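Local coordinates for protein NADH oxidoreductase (Mesorhizobium loti, PDB 3PI7) that probably binds NADPH and acts as an NAD(P)H-dependent oxidoreductase, perhaps a quinone reductase, of the medium-chain dehydrogenase type, at residues A[163-168]-A[233-238]; A[154-159]-A[179-184]; A[191-196]-A[210-215]. All coordinates share one frame; numbering follows the deposited sequence. Where two conformers were deposited one is given.

Interaction 1. Residues A[163-168]-A[233-238]; sequences EGEKAF and QPRIFL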
# COMPACT_ATOMS: atom_id res chain seq x y z
N GLU A 163 13.88 -6.64 -6.98
CA GLU A 163 13.85 -5.19 -7.00
C GLU A 163 15.22 -4.67 -7.48
O GLU A 163 15.26 -3.65 -8.18
CB GLU A 163 13.46 -4.65 -5.62
CG GLU A 163 13.07 -3.18 -5.61
CD GLU A 163 11.93 -2.75 -6.52
OE1 GLU A 163 10.86 -3.42 -6.54
OE2 GLU A 163 12.10 -1.72 -7.21
N GLY A 164 16.30 -5.38 -7.14
CA GLY A 164 17.64 -5.07 -7.64
C GLY A 164 18.47 -4.06 -6.89
O GLY A 164 19.67 -3.95 -7.15
N GLU A 165 17.88 -3.35 -5.93
CA GLU A 165 18.60 -2.38 -5.11
C GLU A 165 19.38 -3.13 -4.02
O GLU A 165 18.81 -4.03 -3.40
CB GLU A 165 17.60 -1.38 -4.50
CG GLU A 165 18.27 -0.10 -4.05
CD GLU A 165 19.10 0.62 -5.10
OE1 GLU A 165 18.60 0.85 -6.23
OE2 GLU A 165 20.28 0.92 -4.80
N LYS A 166 20.69 -2.85 -3.84
CA LYS A 166 21.47 -3.59 -2.87
C LYS A 166 20.98 -3.37 -1.44
O LYS A 166 20.87 -4.35 -0.68
CB LYS A 166 22.98 -3.29 -3.00
CG LYS A 166 23.59 -3.88 -4.29
CD LYS A 166 23.47 -5.44 -4.40
CE LYS A 166 23.83 -5.95 -5.78
NZ LYS A 166 23.95 -7.43 -5.79
N ALA A 167 20.61 -2.14 -1.09
CA ALA A 167 20.13 -1.88 0.27
C ALA A 167 18.66 -2.19 0.42
O ALA A 167 17.88 -1.94 -0.47
CB ALA A 167 20.36 -0.43 0.65
N PHE A 168 18.28 -2.71 1.60
CA PHE A 168 16.88 -2.97 1.91
C PHE A 168 16.72 -2.82 3.42
O PHE A 168 17.72 -2.78 4.14
CB PHE A 168 16.42 -4.32 1.37
CG PHE A 168 17.04 -5.50 2.05
CD1 PHE A 168 18.34 -5.91 1.74
CD2 PHE A 168 16.36 -6.18 3.06
CE1 PHE A 168 18.90 -7.03 2.35
CE2 PHE A 168 16.93 -7.29 3.69
CZ PHE A 168 18.22 -7.66 3.37
N GLN A 233 19.61 4.40 -0.22
CA GLN A 233 18.48 4.42 -1.18
C GLN A 233 17.77 3.05 -1.31
O GLN A 233 17.56 2.55 -2.43
CB GLN A 233 18.96 4.88 -2.56
CG GLN A 233 19.52 6.31 -2.56
CD GLN A 233 18.41 7.32 -2.50
OE1 GLN A 233 18.12 7.91 -1.46
NE2 GLN A 233 17.72 7.50 -3.61
N PRO A 234 17.39 2.40 -0.20
CA PRO A 234 16.67 1.11 -0.33
C PRO A 234 15.27 1.29 -0.89
O PRO A 234 14.64 2.32 -0.68
CB PRO A 234 16.56 0.63 1.14
CG PRO A 234 16.52 1.90 1.93
CD PRO A 234 17.52 2.79 1.23
N ARG A 235 14.76 0.26 -1.54
CA ARG A 235 13.38 0.32 -2.02
C ARG A 235 12.50 -0.69 -1.31
O ARG A 235 11.31 -0.45 -1.19
CB ARG A 235 13.33 0.16 -3.54
CG ARG A 235 13.65 1.50 -4.25
CD ARG A 235 13.31 1.49 -5.74
NE ARG A 235 13.93 0.40 -6.50
CZ ARG A 235 15.20 0.39 -6.92
NH1 ARG A 235 16.01 1.40 -6.64
NH2 ARG A 235 15.66 -0.64 -7.61
N ILE A 236 13.07 -1.78 -0.79
CA ILE A 236 12.23 -2.76 -0.12
C ILE A 236 12.33 -2.61 1.34
O ILE A 236 13.43 -2.58 1.87
CB ILE A 236 12.58 -4.22 -0.53
CG1 ILE A 236 12.46 -4.40 -2.06
CG2 ILE A 236 11.73 -5.26 0.23
CD1 ILE A 236 10.96 -4.24 -2.64
N PHE A 237 11.16 -2.57 2.00
CA PHE A 237 11.12 -2.53 3.46
C PHE A 237 10.27 -3.70 3.92
O PHE A 237 9.06 -3.73 3.66
CB PHE A 237 10.55 -1.17 3.92
CG PHE A 237 10.14 -1.04 5.36
CD1 PHE A 237 10.82 -1.74 6.37
CD2 PHE A 237 9.09 -0.21 5.73
CE1 PHE A 237 10.42 -1.63 7.71
CE2 PHE A 237 8.72 -0.06 7.08
CZ PHE A 237 9.41 -0.74 8.06
N LEU A 238 10.91 -4.67 4.60
CA LEU A 238 10.24 -5.87 5.12
C LEU A 238 9.92 -5.55 6.56
O LEU A 238 10.83 -5.38 7.38
CB LEU A 238 11.12 -7.13 4.96
CG LEU A 238 11.61 -7.42 3.53
CD1 LEU A 238 12.51 -8.67 3.50
CD2 LEU A 238 10.43 -7.62 2.60
O HOH W 1 15.63 -2.56 -1.69

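Interaction 2. Residues A[154-159]-A[179-184]; sequences IAMFDI and KLIIGL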
# COMPACT_ATOMS: atom_id res chain seq x y z
N ILE A 154 13.59 -17.09 2.12
CA ILE A 154 13.86 -17.26 0.70
C ILE A 154 12.88 -16.44 -0.10
O ILE A 154 13.28 -15.70 -0.98
CB ILE A 154 13.83 -18.76 0.31
CG1 ILE A 154 15.07 -19.46 0.94
CG2 ILE A 154 13.80 -18.96 -1.25
CD1 ILE A 154 14.98 -21.02 0.98
N ALA A 155 11.59 -16.58 0.21
CA ALA A 155 10.57 -15.90 -0.57
C ALA A 155 10.70 -14.37 -0.49
O ALA A 155 10.60 -13.71 -1.51
CB ALA A 155 9.20 -16.34 -0.11
N MSE A 156 10.96 -13.83 0.70
CA MSE A 156 11.06 -12.38 0.85
C MSE A 156 12.39 -11.85 0.35
O MSE A 156 12.42 -10.79 -0.25
CB MSE A 156 10.79 -11.96 2.30
CG MSE A 156 9.32 -12.20 2.69
SE MSE A 156 8.72 -11.16 4.25
CE MSE A 156 10.29 -11.53 5.18
N PHE A 157 13.47 -12.61 0.50
CA PHE A 157 14.73 -12.15 -0.05
C PHE A 157 14.63 -12.12 -1.60
O PHE A 157 15.24 -11.25 -2.22
CB PHE A 157 15.91 -12.98 0.45
CG PHE A 157 17.21 -12.41 -0.05
CD1 PHE A 157 17.61 -11.12 0.30
CD2 PHE A 157 18.01 -13.14 -0.92
CE1 PHE A 157 18.79 -10.58 -0.22
CE2 PHE A 157 19.21 -12.60 -1.41
CZ PHE A 157 19.57 -11.32 -1.07
N ASP A 158 13.80 -13.03 -2.21
CA ASP A 158 13.58 -13.04 -3.66
C ASP A 158 12.97 -11.69 -4.10
O ASP A 158 13.30 -11.18 -5.16
CB ASP A 158 12.67 -14.22 -4.07
CG ASP A 158 13.37 -15.53 -4.42
OD1 ASP A 158 14.62 -15.53 -4.53
OD2 ASP A 158 12.66 -16.55 -4.62
N ILE A 159 12.11 -11.09 -3.24
CA ILE A 159 11.50 -9.77 -3.54
C ILE A 159 12.62 -8.73 -3.59
O ILE A 159 12.68 -7.91 -4.51
CB ILE A 159 10.43 -9.37 -2.51
CG1 ILE A 159 9.27 -10.39 -2.51
CG2 ILE A 159 9.93 -7.94 -2.75
CD1 ILE A 159 8.35 -10.30 -1.23
N LYS A 179 17.66 -12.61 10.79
CA LYS A 179 19.01 -13.14 10.77
C LYS A 179 19.22 -14.06 9.57
O LYS A 179 20.28 -14.01 8.97
CB LYS A 179 19.37 -13.82 12.09
CG LYS A 179 19.38 -12.82 13.24
CD LYS A 179 20.09 -13.32 14.50
CE LYS A 179 19.30 -14.34 15.27
NZ LYS A 179 19.95 -14.60 16.59
N LEU A 180 18.22 -14.88 9.18
CA LEU A 180 18.37 -15.72 7.99
C LEU A 180 18.50 -14.84 6.72
O LEU A 180 19.29 -15.13 5.83
CB LEU A 180 17.18 -16.67 7.83
CG LEU A 180 17.05 -17.83 8.83
CD1 LEU A 180 15.76 -18.54 8.62
CD2 LEU A 180 18.22 -18.78 8.73
N ILE A 181 17.67 -13.79 6.63
CA ILE A 181 17.69 -12.90 5.46
C ILE A 181 19.01 -12.15 5.41
O ILE A 181 19.58 -12.03 4.33
CB ILE A 181 16.47 -11.94 5.45
CG1 ILE A 181 15.19 -12.79 5.32
CG2 ILE A 181 16.56 -10.92 4.25
CD1 ILE A 181 13.87 -12.04 5.41
N ILE A 182 19.51 -11.70 6.57
CA ILE A 182 20.80 -10.99 6.63
C ILE A 182 21.90 -11.90 6.03
O ILE A 182 22.68 -11.43 5.19
CB ILE A 182 21.14 -10.50 8.07
CG1 ILE A 182 20.22 -9.34 8.48
CG2 ILE A 182 22.61 -10.01 8.12
CD1 ILE A 182 20.19 -9.00 9.99
N GLY A 183 21.91 -13.18 6.41
CA GLY A 183 22.85 -14.19 5.89
C GLY A 183 22.80 -14.34 4.38
O GLY A 183 23.83 -14.27 3.72
N LEU A 184 21.59 -14.48 3.82
CA LEU A 184 21.36 -14.52 2.37
C LEU A 184 21.87 -13.27 1.68
O LEU A 184 22.46 -13.33 0.61
CB LEU A 184 19.85 -14.64 2.07
CG LEU A 184 19.17 -15.98 2.40
CD1 LEU A 184 17.65 -15.87 2.21
CD2 LEU A 184 19.72 -17.11 1.52

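Interaction 3. Residues A[191-196]-A[210-215]; sequences RPIVTV and AAHVLN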
# COMPACT_ATOMS: atom_id res chain seq x y z
N ARG A 191 22.73 -5.24 1.21
CA ARG A 191 23.07 -4.41 2.36
C ARG A 191 21.87 -4.19 3.25
O ARG A 191 21.13 -3.24 3.08
CB ARG A 191 23.62 -3.09 1.87
CG ARG A 191 24.95 -3.27 1.16
CD ARG A 191 25.40 -1.99 0.48
NE ARG A 191 25.71 -0.92 1.44
CZ ARG A 191 26.89 -0.76 2.03
NH1 ARG A 191 27.87 -1.63 1.81
NH2 ARG A 191 27.09 0.25 2.86
N PRO A 192 21.73 -5.03 4.28
CA PRO A 192 20.55 -4.90 5.14
C PRO A 192 20.65 -3.70 6.06
O PRO A 192 21.70 -3.44 6.64
CB PRO A 192 20.55 -6.21 5.95
CG PRO A 192 21.45 -7.13 5.20
CD PRO A 192 22.48 -6.26 4.57
N ILE A 193 19.53 -3.02 6.23
CA ILE A 193 19.41 -1.91 7.17
C ILE A 193 18.41 -2.42 8.17
O ILE A 193 17.27 -2.63 7.78
CB ILE A 193 18.95 -0.62 6.45
CG1 ILE A 193 19.97 -0.14 5.41
CG2 ILE A 193 18.57 0.50 7.47
CD1 ILE A 193 19.29 0.77 4.30
N VAL A 194 18.81 -2.62 9.43
CA VAL A 194 17.84 -3.19 10.35
C VAL A 194 17.71 -2.36 11.59
O VAL A 194 18.65 -1.67 11.97
CB VAL A 194 18.16 -4.68 10.70
CG1 VAL A 194 18.32 -5.54 9.44
CG2 VAL A 194 19.39 -4.81 11.60
N THR A 195 16.55 -2.41 12.21
CA THR A 195 16.33 -1.70 13.47
C THR A 195 16.24 -2.68 14.63
O THR A 195 15.68 -3.78 14.49
CB THR A 195 15.08 -0.81 13.41
OG1 THR A 195 13.96 -1.67 13.35
CG2 THR A 195 15.09 0.18 12.21
N VAL A 196 16.78 -2.28 15.79
CA VAL A 196 16.74 -3.03 17.05
C VAL A 196 16.26 -2.13 18.20
O VAL A 196 16.21 -0.92 18.02
CB VAL A 196 18.11 -3.67 17.39
CG1 VAL A 196 18.52 -4.68 16.34
CG2 VAL A 196 19.19 -2.61 17.58
N ALA A 210 24.66 -7.35 8.58
CA ALA A 210 23.85 -6.14 8.43
C ALA A 210 24.76 -4.96 8.14
O ALA A 210 25.82 -4.84 8.76
CB ALA A 210 23.02 -5.88 9.66
N ALA A 211 24.39 -4.15 7.13
CA ALA A 211 25.19 -2.96 6.78
C ALA A 211 24.95 -1.86 7.79
O ALA A 211 25.87 -1.13 8.14
CB ALA A 211 24.82 -2.47 5.38
N HIS A 212 23.69 -1.72 8.23
CA HIS A 212 23.32 -0.73 9.24
C HIS A 212 22.44 -1.37 10.29
O HIS A 212 21.52 -2.13 9.96
CB HIS A 212 22.55 0.44 8.58
CG HIS A 212 23.36 1.23 7.61
ND1 HIS A 212 24.05 2.36 8.00
CD2 HIS A 212 23.54 1.05 6.28
CE1 HIS A 212 24.62 2.83 6.90
NE2 HIS A 212 24.38 2.06 5.85
N VAL A 213 22.66 -1.00 11.56
CA VAL A 213 21.84 -1.51 12.65
C VAL A 213 21.48 -0.28 13.45
O VAL A 213 22.37 0.35 14.00
CB VAL A 213 22.50 -2.63 13.51
CG1 VAL A 213 21.50 -3.16 14.56
CG2 VAL A 213 22.98 -3.77 12.63
N LEU A 214 20.21 0.09 13.45
CA LEU A 214 19.80 1.33 14.13
C LEU A 214 18.98 1.01 15.35
O LEU A 214 18.06 0.21 15.28
CB LEU A 214 18.99 2.22 13.18
CG LEU A 214 19.59 2.50 11.77
CD1 LEU A 214 18.69 3.40 10.98
CD2 LEU A 214 20.98 3.11 11.88
N ASN A 215 19.31 1.67 16.47
CA ASN A 215 18.56 1.51 17.70
C ASN A 215 17.42 2.54 17.63
O ASN A 215 17.66 3.76 17.63
CB ASN A 215 19.46 1.67 18.95
CG ASN A 215 18.75 1.32 20.23
OD1 ASN A 215 17.52 1.38 20.32
ND2 ASN A 215 19.50 0.92 21.24

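Interaction 1. Residues A[163-168]-A[233-238]
Arg235 reaches across to the end of helix 148-163 and is held by two glutamates and a backbone carbonyl. Its NE gives a nearly straight bond to Glu163 OE2 (2.9 Å, 172°), in the guanidinium plane and on the anti side of the carboxylate, while NH2 turns to Glu163 O (3.1 Å) from above the carbonyl plane. NH1 meets Glu165 OE1 at 2.7 Å in a more bent salt bridge. Both glutamates hold CG anti to the backbone N and then turn sharply at the next torsion, curling their carboxylates onto the arginine, 74° and 78° between planes. Glu165 CB also lies over one guanidinium face. This network ties the C-terminal end of helix 148-163 and the turn after it to the loop entering strand 236-239, next to strand 167-170 in the Rossmann-type sheet. Gly164 ends the helix with a positive phi that a CB would strain. A leucine in place of Arg235 would probably leave both carboxylates without their shared cation. Beside the salt bridge, Glu163 CB packs on Ile236 CG1 (3.7 Å). Compact Ala167 and Pro234 fit CB to CB, and a water donates to Ala167 O (2.6 Å) and accepts from Ile236 N.

Interaction 2. Residues A[154-159]-A[179-184]
With CG anti to the backbone N (chi1 -175°), Phe157 swings its ring off helix 148-163 so that one face lies against Leu184, whose own CG stands anti to the carbonyl carbon (chi1 -71°) and, with an extended second torsion, brings CD1 to the phenylalanine stem. The two side chains run antiparallel to each other as they overlap. Leu184 CB sits over the ring face, offset toward the rim, 4.1 Å from the Phe157 ring centroid in a CH-pi contact, and Leu184 CD1 rests on Phe157 CB at 3.8 Å. Ile181 adds both its branches: CG2 approaches Phe157 CD1 obliquely (4.1 Å), whereas CD1 extends to CE of Met156 (3.6 Å), a selenomethionine in place of methionine. The flat ring of Phe157 gives Leu184 a face to lie on, and branched Ile181 can serve two partners at once. All these contacts are apolar. Phe190 meets the Phe157 ring edge-to-face, and Ile154 and Leu184 also touch helix 298-313. The axes of the two segments approach to 9.8 Å and cross at -49°. Such side-by-side packing joins helices 148-163 and 176-188, which flank strand 167-170 in sequence, in the helical layer of a Rossmann-type nucleotide-binding domain.

Interaction 3. Residues A[191-196]-A[210-215]
Val194 and Val213 run next to each other on one face of the sheet and touch through their CG2 methyls at 3.9 Å, in the close-packed part of two parallel strands. Val196 CG1 continues the row, meeting Val213 CG1 at 3.8 Å, so that one valine from 210-215 serves two from 191-196. Val213 manages this with CG1 anti to its own N (chi1 -175°), one methyl being directed to each neighbour. Beta-branched valines suit extended backbone and fill this buried face, which Ile182 and Leu205 help cover. The backbone ladder is regular: Val194 N bonds His212 O (2.8 Å), Leu214 N bonds Val194 O (2.8 Å, almost collinear with the carbonyl), and Val196 N bonds Leu214 O. Pro192 has no N-H to give, but Pro192 O accepts from His212 N (3.1 Å) and, weakly, from Ala211 N.

The Arg191 end, with Ala211 and His212, is looser and more exposed. Arg191 CB brushes Ala211 CB (3.8 Å), and the small Ala211 methyl also lies over one guanidinium face, toward its rim. Buried Ile193 backs the His212 ring, CG1 to CD2 at 3.9 Å. Glu232 forms a salt bridge with Arg191 NE and a hydrogen bond with His212 NE2; a glycerol, probably from the crystallisation liquor, hydrogen-bonds His212 ND1. These strands, joined through helix 202-208, form a beta-alpha-beta unit at one edge of the parallel sheet of a Rossmann-type fold.

All three contacts belong to the Rossmann-type part of the chain, and their centres lie about 12 to 14 Å apart. Interactions 1 and 3 lie on one parallel sheet, ordered 212-215, 191-196, 167-170, 236-239 in this region, and meet where Phe168 O probably bonds Ile193 N (2.8 Å). Interaction 2 supplies helices to this sheet: Phe168 and Leu238 pack on Ile181, while Ile182 touches Pro192 and Val194. Along the chain, interaction 2 alternates with interaction 1 and finishes before interaction 3 starts; interaction 3 falls wholly between the two halves of interaction 1. Successive crossovers thus bring distant segments into one framework, consistent with the NADPH binding expected of the family.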